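Side-chain contacts in tellurite resistance protein of COG3793 (Nostoc punctiforme, PDB 2OU3), which is of unknown detailed function but belongs to the TerB tellurite-resistance family and binds zinc, consistent with a metal-linked role: residues G109-K114 and L139-A144; A117-M122 and Q135-Y140. One frame throughout, in Å; residues are numbered along the deposited sequence.

Contact 1: G109-K114 and L139-A144; sequences GELHEK and LYYYEA. With EDO (1,2-ethanediol), chain F.
Leu111 meets Tyr140 and Tyr141 where the turn leading into helix 113-126 comes up against helix 130-154, in the all-helical fold of a TerB-family protein. The apolar part of the contact is the work of one leucine. Leu111 has CG beside its backbone N and anti to the carbonyl carbon (chi1 -56°), and its CD1 reaches the two neighbouring tyrosines. That methyl stands 4.5 Å from CD2 of Tyr140, a loose touch, and 4.4 Å from CZ of Tyr141. It approaches both rings obliquely. The two tyrosines also pack on each other: CD2 of Tyr140 sits 3.8 Å above the plane of the Tyr141 ring, over its centre. Helix 94-106 adds to the packing: Ile102 touches both Leu111 and Tyr140, Leu111 also touches Ser105, a zinc-site residue, and Trp103 meets the Tyr140 ring edge-to-face.

Among the polar groups, the Tyr141 side chain crosses the leucine at a slant, its OH 3.9 Å from CD1 and 4.0 Å from CB of Leu111. These are van der Waals distances; the polar partner of this hydroxyl is NZ of Lys116, just beyond the turn, so the tyrosine bridges to the start of helix 113-126 by a hydrogen bond while the same oxygen and CZ lie against the leucine. His112 is the N-cap residue of that helix, so Leu111 is the residue just before the N-cap.

On the turn itself sits a 1,2-ethanediol, probably from the crystallisation liquor. Its O2 lies by the carbonyl O of Glu110, at a separation too short to be trusted as a hydrogen-bond length, and its C2 is 3.5 Å from CG of His112.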
ATOM      1  N   GLY A 109      -7.455  -9.111  15.182  1.00 30.60           N
ATOM      2  CA  GLY A 109      -8.259 -10.320  15.035  1.00 33.18           C
ATOM      3  C   GLY A 109      -9.539 -10.105  14.259  1.00 34.62           C
ATOM      4  O   GLY A 109     -10.016  -8.982  14.129  1.00 33.48           O
ATOM      5  N   GLU A 110     -10.109 -11.195  13.752  1.00 36.34           N
ATOM      6  CA  GLU A 110     -11.311 -11.124  12.904  1.00 37.50           C
ATOM      7  C   GLU A 110     -12.454 -10.368  13.595  1.00 36.82           C
ATOM      8  O   GLU A 110     -12.610 -10.447  14.822  1.00 36.58           O
ATOM      9  CB  GLU A 110     -11.760 -12.529  12.488  1.00 37.89           C
ATOM     10  N   LEU A 111     -13.246  -9.640  12.811  1.00 36.32           N
ATOM     11  CA  LEU A 111     -14.309  -8.783  13.369  1.00 35.71           C
ATOM     12  C   LEU A 111     -15.377  -9.577  14.118  1.00 37.22           C
ATOM     13  O   LEU A 111     -16.003 -10.461  13.565  1.00 37.55           O
ATOM     14  CB  LEU A 111     -14.987  -7.962  12.278  1.00 36.55           C
ATOM     15  CG  LEU A 111     -14.064  -7.086  11.421  1.00 34.87           C
ATOM     16  CD1 LEU A 111     -14.830  -6.499  10.256  1.00 37.41           C
ATOM     17  CD2 LEU A 111     -13.438  -6.026  12.284  1.00 33.98           C
ATOM     18  N   HIS A 112     -15.587  -9.221  15.376  1.00 38.21           N
ATOM     19  CA  HIS A 112     -16.609  -9.826  16.211  1.00 38.14           C
ATOM     20  C   HIS A 112     -17.950  -9.125  15.940  1.00 35.64           C
ATOM     21  O   HIS A 112     -17.970  -8.086  15.273  1.00 35.55           O
ATOM     22  CB  HIS A 112     -16.199  -9.679  17.684  1.00 39.15           C
ATOM     23  CG  HIS A 112     -14.735  -9.883  17.937  1.00 36.23           C
ATOM     24  N   GLU A 113     -19.056  -9.679  16.449  1.00 33.69           N
ATOM     25  CA  GLU A 113     -20.369  -9.027  16.327  1.00 32.89           C
ATOM     26  C   GLU A 113     -20.397  -7.654  16.984  1.00 31.35           C
ATOM     27  O   GLU A 113     -21.061  -6.740  16.486  1.00 29.74           O
ATOM     28  CB  GLU A 113     -21.508  -9.887  16.893  1.00 33.34           C
ATOM     29  CG  GLU A 113     -22.005 -10.985  15.951  1.00 35.63           C
ATOM     30  CD  GLU A 113     -22.262 -10.503  14.519  1.00 40.00           C
ATOM     31  OE1 GLU A 113     -23.095  -9.576  14.307  1.00 32.86           O
ATOM     32  OE2 GLU A 113     -21.619 -11.082  13.606  1.00 39.11           O
ATOM     33  N   LYS A 114     -19.692  -7.517  18.101  1.00 30.64           N
ATOM     34  CA  LYS A 114     -19.539  -6.215  18.754  1.00 30.04           C
ATOM     35  C   LYS A 114     -18.987  -5.164  17.785  1.00 27.99           C
ATOM     36  O   LYS A 114     -19.548  -4.061  17.647  1.00 26.09           O
ATOM     37  CB  LYS A 114     -18.585  -6.309  19.944  1.00 30.31           C
ATOM     38  CG  LYS A 114     -19.213  -6.707  21.284  1.00 35.12           C
ATOM     39  CD  LYS A 114     -18.147  -6.589  22.394  1.00 35.91           C
ATOM     40  CE  LYS A 114     -18.714  -6.770  23.794  1.00 37.97           C
ATOM     41  NZ  LYS A 114     -17.728  -6.355  24.843  1.00 38.32           N
ATOM     42  N   LEU A 139     -15.657  -5.662   0.905  1.00 17.29           N
ATOM     43  CA  LEU A 139     -14.438  -5.199   0.284  1.00 17.86           C
ATOM     44  C   LEU A 139     -13.207  -5.490   1.191  1.00 15.75           C
ATOM     45  O   LEU A 139     -12.213  -6.043   0.724  1.00 14.34           O
ATOM     46  CB  LEU A 139     -14.546  -3.734  -0.030  1.00 15.40           C
ATOM     47  CG  LEU A 139     -13.307  -3.120  -0.682  1.00 21.51           C
ATOM     48  CD1 LEU A 139     -13.101  -3.666  -2.093  1.00 22.79           C
ATOM     49  CD2 LEU A 139     -13.451  -1.618  -0.680  1.00 23.90           C
ATOM     50  N   TYR A 140     -13.312  -5.137   2.470  1.00 15.46           N
ATOM     51  CA  TYR A 140     -12.321  -5.523   3.472  1.00 14.32           C
ATOM     52  C   TYR A 140     -11.995  -7.032   3.375  1.00 15.55           C
ATOM     53  O   TYR A 140     -10.814  -7.447   3.296  1.00 14.02           O
ATOM     54  CB  TYR A 140     -12.781  -5.176   4.899  1.00 13.62           C
ATOM     55  CG  TYR A 140     -11.990  -5.984   5.881  1.00 16.37           C
ATOM     56  CD1 TYR A 140     -10.668  -5.681   6.115  1.00 21.15           C
ATOM     57  CD2 TYR A 140     -12.513  -7.125   6.469  1.00 22.71           C
ATOM     58  CE1 TYR A 140      -9.895  -6.440   6.924  1.00 16.79           C
ATOM     59  CE2 TYR A 140     -11.720  -7.907   7.310  1.00 21.54           C
ATOM     60  CZ  TYR A 140     -10.414  -7.554   7.513  1.00 23.07           C
ATOM     61  OH  TYR A 140      -9.587  -8.287   8.311  1.00 21.86           O
ATOM     62  N   TYR A 141     -13.013  -7.881   3.438  1.00 16.07           N
ATOM     63  CA  TYR A 141     -12.723  -9.330   3.493  1.00 17.69           C
ATOM     64  C   TYR A 141     -11.987  -9.767   2.240  1.00 16.02           C
ATOM     65  O   TYR A 141     -11.074 -10.577   2.316  1.00 15.31           O
ATOM     66  CB  TYR A 141     -13.969 -10.186   3.705  1.00 21.70           C
ATOM     67  CG  TYR A 141     -14.453 -10.169   5.139  1.00 23.22           C
ATOM     68  CD1 TYR A 141     -13.721 -10.789   6.151  1.00 34.34           C
ATOM     69  CD2 TYR A 141     -15.648  -9.535   5.484  1.00 34.44           C
ATOM     70  CE1 TYR A 141     -14.173 -10.766   7.472  1.00 36.30           C
ATOM     71  CE2 TYR A 141     -16.102  -9.509   6.790  1.00 30.69           C
ATOM     72  CZ  TYR A 141     -15.367 -10.116   7.773  1.00 31.12           C
ATOM     73  OH  TYR A 141     -15.845 -10.084   9.051  1.00 40.27           O
ATOM     74  N   TYR A 142     -12.427  -9.252   1.098  1.00 17.18           N
ATOM     75  CA  TYR A 142     -11.797  -9.564  -0.191  1.00 18.12           C
ATOM     76  C   TYR A 142     -10.369  -9.030  -0.281  1.00 17.98           C
ATOM     77  O   TYR A 142      -9.477  -9.714  -0.790  1.00 16.92           O
ATOM     78  CB  TYR A 142     -12.612  -8.984  -1.334  1.00 22.48           C
ATOM     79  CG  TYR A 142     -13.714  -9.883  -1.837  1.00 31.46           C
ATOM     80  CD1 TYR A 142     -14.937  -9.947  -1.178  1.00 44.49           C
ATOM     81  CD2 TYR A 142     -13.541 -10.664  -2.977  1.00 39.72           C
ATOM     82  CE1 TYR A 142     -15.973 -10.766  -1.625  1.00 41.91           C
ATOM     83  CE2 TYR A 142     -14.575 -11.487  -3.441  1.00 43.26           C
ATOM     84  CZ  TYR A 142     -15.786 -11.528  -2.749  1.00 42.86           C
ATOM     85  OH  TYR A 142     -16.823 -12.322  -3.179  1.00 44.57           O
ATOM     86  N   GLU A 143     -10.157  -7.803   0.188  1.00 16.42           N
ATOM     87  CA  GLU A 143      -8.817  -7.211   0.182  1.00 17.37           C
ATOM     88  C   GLU A 143      -7.851  -8.003   1.081  1.00 16.56           C
ATOM     89  O   GLU A 143      -6.735  -8.338   0.670  1.00 14.58           O
ATOM     90  CB  GLU A 143      -8.877  -5.759   0.606  1.00 17.62           C
ATOM     91  CG  GLU A 143      -9.394  -4.806  -0.445  1.00 22.97           C
ATOM     92  CD  GLU A 143      -9.531  -3.329   0.072  1.00 25.45           C
ATOM     93  OE1 GLU A 143      -9.565  -3.059   1.305  1.00 27.78           O
ATOM     94  OE2 GLU A 143      -9.704  -2.438  -0.785  1.00 29.26           O
ATOM     95  N   ALA A 144      -8.322  -8.359   2.269  1.00 14.69           N
ATOM     96  CA  ALA A 144      -7.534  -9.120   3.240  1.00 15.24           C
ATOM     97  C   ALA A 144      -7.182 -10.489   2.671  1.00 14.94           C
ATOM     98  O   ALA A 144      -6.043 -10.921   2.728  1.00 15.04           O
ATOM     99  CB  ALA A 144      -8.307  -9.240   4.553  1.00 10.65           C
TER
HETATM  100  C1  EDO F 164     -10.249 -11.521  18.579  1.00 46.77           C
HETATM  101  O1  EDO F 164     -10.303 -10.837  19.837  1.00 46.02           O
HETATM  102  C2  EDO F 164     -11.452 -11.114  17.739  1.00 48.80           C
HETATM  103  O2  EDO F 164     -11.510 -11.924  16.556  1.00 55.36           O

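Contact 2: A117-M122 and Q135-Y140; sequences AKIRKM and QLEQLY
Arg120 grips Glu137 end-on, the edge of its guanidinium set over the plane of the carboxylate: the arginine presents NH1 and NH2 to the two oxygens of the glutamate, and the two chains cross at about a right angle. The bridge joins helix 113-126 to helix 130-154. NH1 of Arg120 donates to OE2 of Glu137 at 2.8 Å, and NH2 donates to OE1 at 3.2 Å, the longer of the pair. Both bonds are fairly straight. What sets this grip apart from a flat bidentate pair is the turn of the groups: the guanidinium and carboxylate planes stand 81° apart. The oxygens lie near the guanidinium plane, yet each is met from above the plane of the carboxylate, OE1 the more steeply. Two bonds to two separate oxygens restrict rotation of the carboxylate.

Glu137 gets there with CG beside its backbone N (chi1 -64°) and an extended chain beyond, which carries the acid straight across towards helix 113-126. Arg120 is extended from CG to NE before its head turns to the glutamate. Ile119 comes from the opposite direction to Glu137 and lays its CD1 3.9 Å from OE2, an apolar neighbour beside a buried carboxylate. The arginine probably favours the charged form of the acid, though its charge is divided among three.

Of these, Asp134 is its strongest polar partner, in a salt bridge with NH2; NE makes another with Glu130, and NH1 a hydrogen bond to the carbonyl O of Lys116. Arg120 thus ties the first two turns of helix 130-154 to helix 113-126, while Ile119 packs on Val133 of helix 130-154 and on Ile102 of helix 94-106, and Leu136 touches Leu98 of helix 94-106 and packs on Leu153 of the second subunit.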
ATOM      1  N   ALA A 117     -21.356  -4.267  15.090  1.00 21.21           N
ATOM      2  CA  ALA A 117     -22.383  -3.386  15.677  1.00 21.75           C
ATOM      3  C   ALA A 117     -21.903  -1.920  15.806  1.00 22.14           C
ATOM      4  O   ALA A 117     -22.615  -0.981  15.421  1.00 20.55           O
ATOM      5  CB  ALA A 117     -22.827  -3.927  17.032  1.00 23.38           C
ATOM      6  N   LYS A 118     -20.702  -1.748  16.353  1.00 22.24           N
ATOM      7  CA  LYS A 118     -20.024  -0.435  16.413  1.00 24.30           C
ATOM      8  C   LYS A 118     -19.956   0.265  15.075  1.00 24.26           C
ATOM      9  O   LYS A 118     -20.284   1.467  14.952  1.00 24.60           O
ATOM     10  CB  LYS A 118     -18.584  -0.611  16.899  1.00 23.48           C
ATOM     11  CG  LYS A 118     -18.461  -1.053  18.374  1.00 29.84           C
ATOM     12  CD  LYS A 118     -17.065  -0.780  19.012  1.00 28.37           C
ATOM     13  CE  LYS A 118     -15.893  -1.210  18.154  1.00 33.33           C
ATOM     14  NZ  LYS A 118     -14.581  -1.120  18.894  1.00 30.92           N
ATOM     15  N   ILE A 119     -19.478  -0.470  14.070  1.00 22.89           N
ATOM     16  CA  ILE A 119     -19.260   0.105  12.747  1.00 24.04           C
ATOM     17  C   ILE A 119     -20.568   0.608  12.188  1.00 21.45           C
ATOM     18  O   ILE A 119     -20.597   1.657  11.543  1.00 21.13           O
ATOM     19  CB  ILE A 119     -18.633  -0.909  11.752  1.00 25.57           C
ATOM     20  CG1 ILE A 119     -17.148  -1.136  12.059  1.00 30.92           C
ATOM     21  CG2 ILE A 119     -18.763  -0.426  10.321  1.00 30.32           C
ATOM     22  CD1 ILE A 119     -16.648  -2.520  11.617  1.00 36.14           C
ATOM     23  N   ARG A 120     -21.657  -0.126  12.444  1.00 18.18           N
ATOM     24  CA  ARG A 120     -22.953   0.293  11.928  1.00 18.94           C
ATOM     25  C   ARG A 120     -23.453   1.527  12.664  1.00 17.66           C
ATOM     26  O   ARG A 120     -24.054   2.398  12.051  1.00 20.17           O
ATOM     27  CB  ARG A 120     -23.946  -0.886  11.941  1.00 18.35           C
ATOM     28  CG  ARG A 120     -23.798  -1.700  10.657  1.00 26.15           C
ATOM     29  CD  ARG A 120     -24.315  -3.110  10.670  1.00 27.87           C
ATOM     30  NE  ARG A 120     -23.865  -3.818   9.452  1.00 20.28           N
ATOM     31  CZ  ARG A 120     -22.642  -4.288   9.271  1.00 24.27           C
ATOM     32  NH1 ARG A 120     -21.700  -4.126  10.202  1.00 24.74           N
ATOM     33  NH2 ARG A 120     -22.358  -4.911   8.146  1.00 27.57           N
ATOM     34  N   LYS A 121     -23.220   1.587  13.976  1.00 18.63           N
ATOM     35  CA  LYS A 121     -23.566   2.773  14.770  1.00 21.09           C
ATOM     36  C   LYS A 121     -22.849   4.004  14.249  1.00 19.83           C
ATOM     37  O   LYS A 121     -23.442   5.085  14.174  1.00 19.63           O
ATOM     38  CB  LYS A 121     -23.253   2.556  16.261  1.00 21.81           C
ATOM     39  CG  LYS A 121     -24.244   1.656  16.964  1.00 27.00           C
ATOM     40  CD  LYS A 121     -23.989   1.563  18.476  1.00 27.97           C
HETATM   41  N   MSE A 122     -21.585   3.833  13.860  1.00 20.28           N
HETATM   42  CA  MSE A 122     -20.788   4.937  13.320  1.00 19.65           C
HETATM   43  C   MSE A 122     -21.236   5.300  11.918  1.00 19.99           C
HETATM   44  O   MSE A 122     -21.347   6.483  11.587  1.00 21.19           O
HETATM   45  CB  MSE A 122     -19.295   4.606  13.302  1.00 21.49           C
HETATM   46  CG  MSE A 122     -18.660   4.435  14.668  1.00 17.04           C
HETATM   47 SE   MSE A 122     -18.937   6.004  15.865  0.75 27.57          SE
HETATM   48  CE  MSE A 122     -19.460   5.131  17.254  1.00 15.36           C
ATOM     49  N   GLN A 135     -21.214  -3.545   1.801  1.00 14.94           N
ATOM     50  CA  GLN A 135     -20.258  -3.574   0.706  1.00 15.97           C
ATOM     51  C   GLN A 135     -18.836  -3.261   1.138  1.00 15.65           C
ATOM     52  O   GLN A 135     -17.881  -3.886   0.633  1.00 13.50           O
ATOM     53  CB  GLN A 135     -20.690  -2.629  -0.426  1.00 16.50           C
ATOM     54  CG  GLN A 135     -21.866  -3.193  -1.239  1.00 20.68           C
ATOM     55  CD  GLN A 135     -22.494  -2.170  -2.151  1.00 25.98           C
ATOM     56  OE1 GLN A 135     -21.831  -1.260  -2.599  1.00 29.55           O
ATOM     57  NE2 GLN A 135     -23.790  -2.324  -2.437  1.00 31.55           N
ATOM     58  N   LEU A 136     -18.698  -2.330   2.085  1.00 16.05           N
ATOM     59  CA  LEU A 136     -17.389  -1.945   2.583  1.00 15.98           C
ATOM     60  C   LEU A 136     -16.782  -3.083   3.394  1.00 15.26           C
ATOM     61  O   LEU A 136     -15.588  -3.367   3.267  1.00 14.18           O
ATOM     62  CB  LEU A 136     -17.494  -0.686   3.435  1.00 13.59           C
ATOM     63  CG  LEU A 136     -17.756   0.585   2.629  1.00 11.85           C
ATOM     64  CD1 LEU A 136     -18.119   1.723   3.587  1.00 13.68           C
ATOM     65  CD2 LEU A 136     -16.560   0.946   1.720  1.00 13.56           C
ATOM     66  N   GLU A 137     -17.598  -3.748   4.217  1.00 15.31           N
ATOM     67  CA  GLU A 137     -17.128  -4.929   4.948  1.00 16.24           C
ATOM     68  C   GLU A 137     -16.675  -6.030   3.997  1.00 15.04           C
ATOM     69  O   GLU A 137     -15.639  -6.661   4.205  1.00 18.09           O
ATOM     70  CB  GLU A 137     -18.180  -5.490   5.886  1.00 16.64           C
ATOM     71  CG  GLU A 137     -18.537  -4.534   6.990  1.00 27.45           C
ATOM     72  CD  GLU A 137     -19.081  -5.214   8.239  1.00 35.79           C
ATOM     73  OE1 GLU A 137     -19.528  -6.379   8.156  1.00 34.07           O
ATOM     74  OE2 GLU A 137     -19.061  -4.558   9.313  1.00 45.39           O
ATOM     75  N   GLN A 138     -17.452  -6.258   2.951  1.00 16.90           N
ATOM     76  CA  GLN A 138     -17.121  -7.264   1.964  1.00 19.55           C
ATOM     77  C   GLN A 138     -15.817  -6.929   1.268  1.00 15.91           C
ATOM     78  O   GLN A 138     -14.993  -7.820   1.050  1.00 16.71           O
ATOM     79  CB  GLN A 138     -18.239  -7.410   0.938  1.00 18.78           C
ATOM     80  CG  GLN A 138     -17.958  -8.443  -0.134  1.00 25.88           C
ATOM     81  CD  GLN A 138     -19.114  -8.569  -1.115  1.00 28.03           C
ATOM     82  OE1 GLN A 138     -19.373  -7.658  -1.914  1.00 40.56           O
ATOM     83  NE2 GLN A 138     -19.812  -9.702  -1.062  1.00 39.83           N
ATOM     84  N   LEU A 139     -15.657  -5.662   0.905  1.00 17.29           N
ATOM     85  CA  LEU A 139     -14.438  -5.199   0.284  1.00 17.86           C
ATOM     86  C   LEU A 139     -13.207  -5.490   1.191  1.00 15.75           C
ATOM     87  O   LEU A 139     -12.213  -6.043   0.724  1.00 14.34           O
ATOM     88  CB  LEU A 139     -14.546  -3.734  -0.030  1.00 15.40           C
ATOM     89  CG  LEU A 139     -13.307  -3.120  -0.682  1.00 21.51           C
ATOM     90  CD1 LEU A 139     -13.101  -3.666  -2.093  1.00 22.79           C
ATOM     91  CD2 LEU A 139     -13.451  -1.618  -0.680  1.00 23.90           C
ATOM     92  N   TYR A 140     -13.312  -5.137   2.470  1.00 15.46           N
ATOM     93  CA  TYR A 140     -12.321  -5.523   3.472  1.00 14.32           C
ATOM     94  C   TYR A 140     -11.995  -7.032   3.375  1.00 15.55           C
ATOM     95  O   TYR A 140     -10.814  -7.447   3.296  1.00 14.02           O
ATOM     96  CB  TYR A 140     -12.781  -5.176   4.899  1.00 13.62           C
ATOM     97  CG  TYR A 140     -11.990  -5.984   5.881  1.00 16.37           C
ATOM     98  CD1 TYR A 140     -10.668  -5.681   6.115  1.00 21.15           C
ATOM     99  CD2 TYR A 140     -12.513  -7.125   6.469  1.00 22.71           C
ATOM    100  CE1 TYR A 140      -9.895  -6.440   6.924  1.00 16.79           C
ATOM    101  CE2 TYR A 140     -11.720  -7.907   7.310  1.00 21.54           C
ATOM    102  CZ  TYR A 140     -10.414  -7.554   7.513  1.00 23.07           C
ATOM    103  OH  TYR A 140      -9.587  -8.287   8.311  1.00 21.86           O
TER

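In the fold
Contacts 1 and 2 join helix 130-154 to helix 113-126 and to the turn that precedes it, their centres about 9 Å apart: contact 2 ties the body of helix 113-126 by charge, and contact 1 packs the turn before it by apolar touch. Leu139 and Tyr140 belong to both ranges, and helix 94-106 borders both contacts, with Ile102 touching Leu111, Ile119 and Tyr140. Contact 1 lies nearer to bound zinc: the side chain of Leu111 is about 5 Å from a zinc ion, that of Ile119 about 9 Å. Glu50, Ser105, Asp108 and Glu115 are the zinc-site residues, and Leu111 touches Ser105. Both ranges on helix 130-154 also reach the second subunit, where Leu139 packs on Leu146.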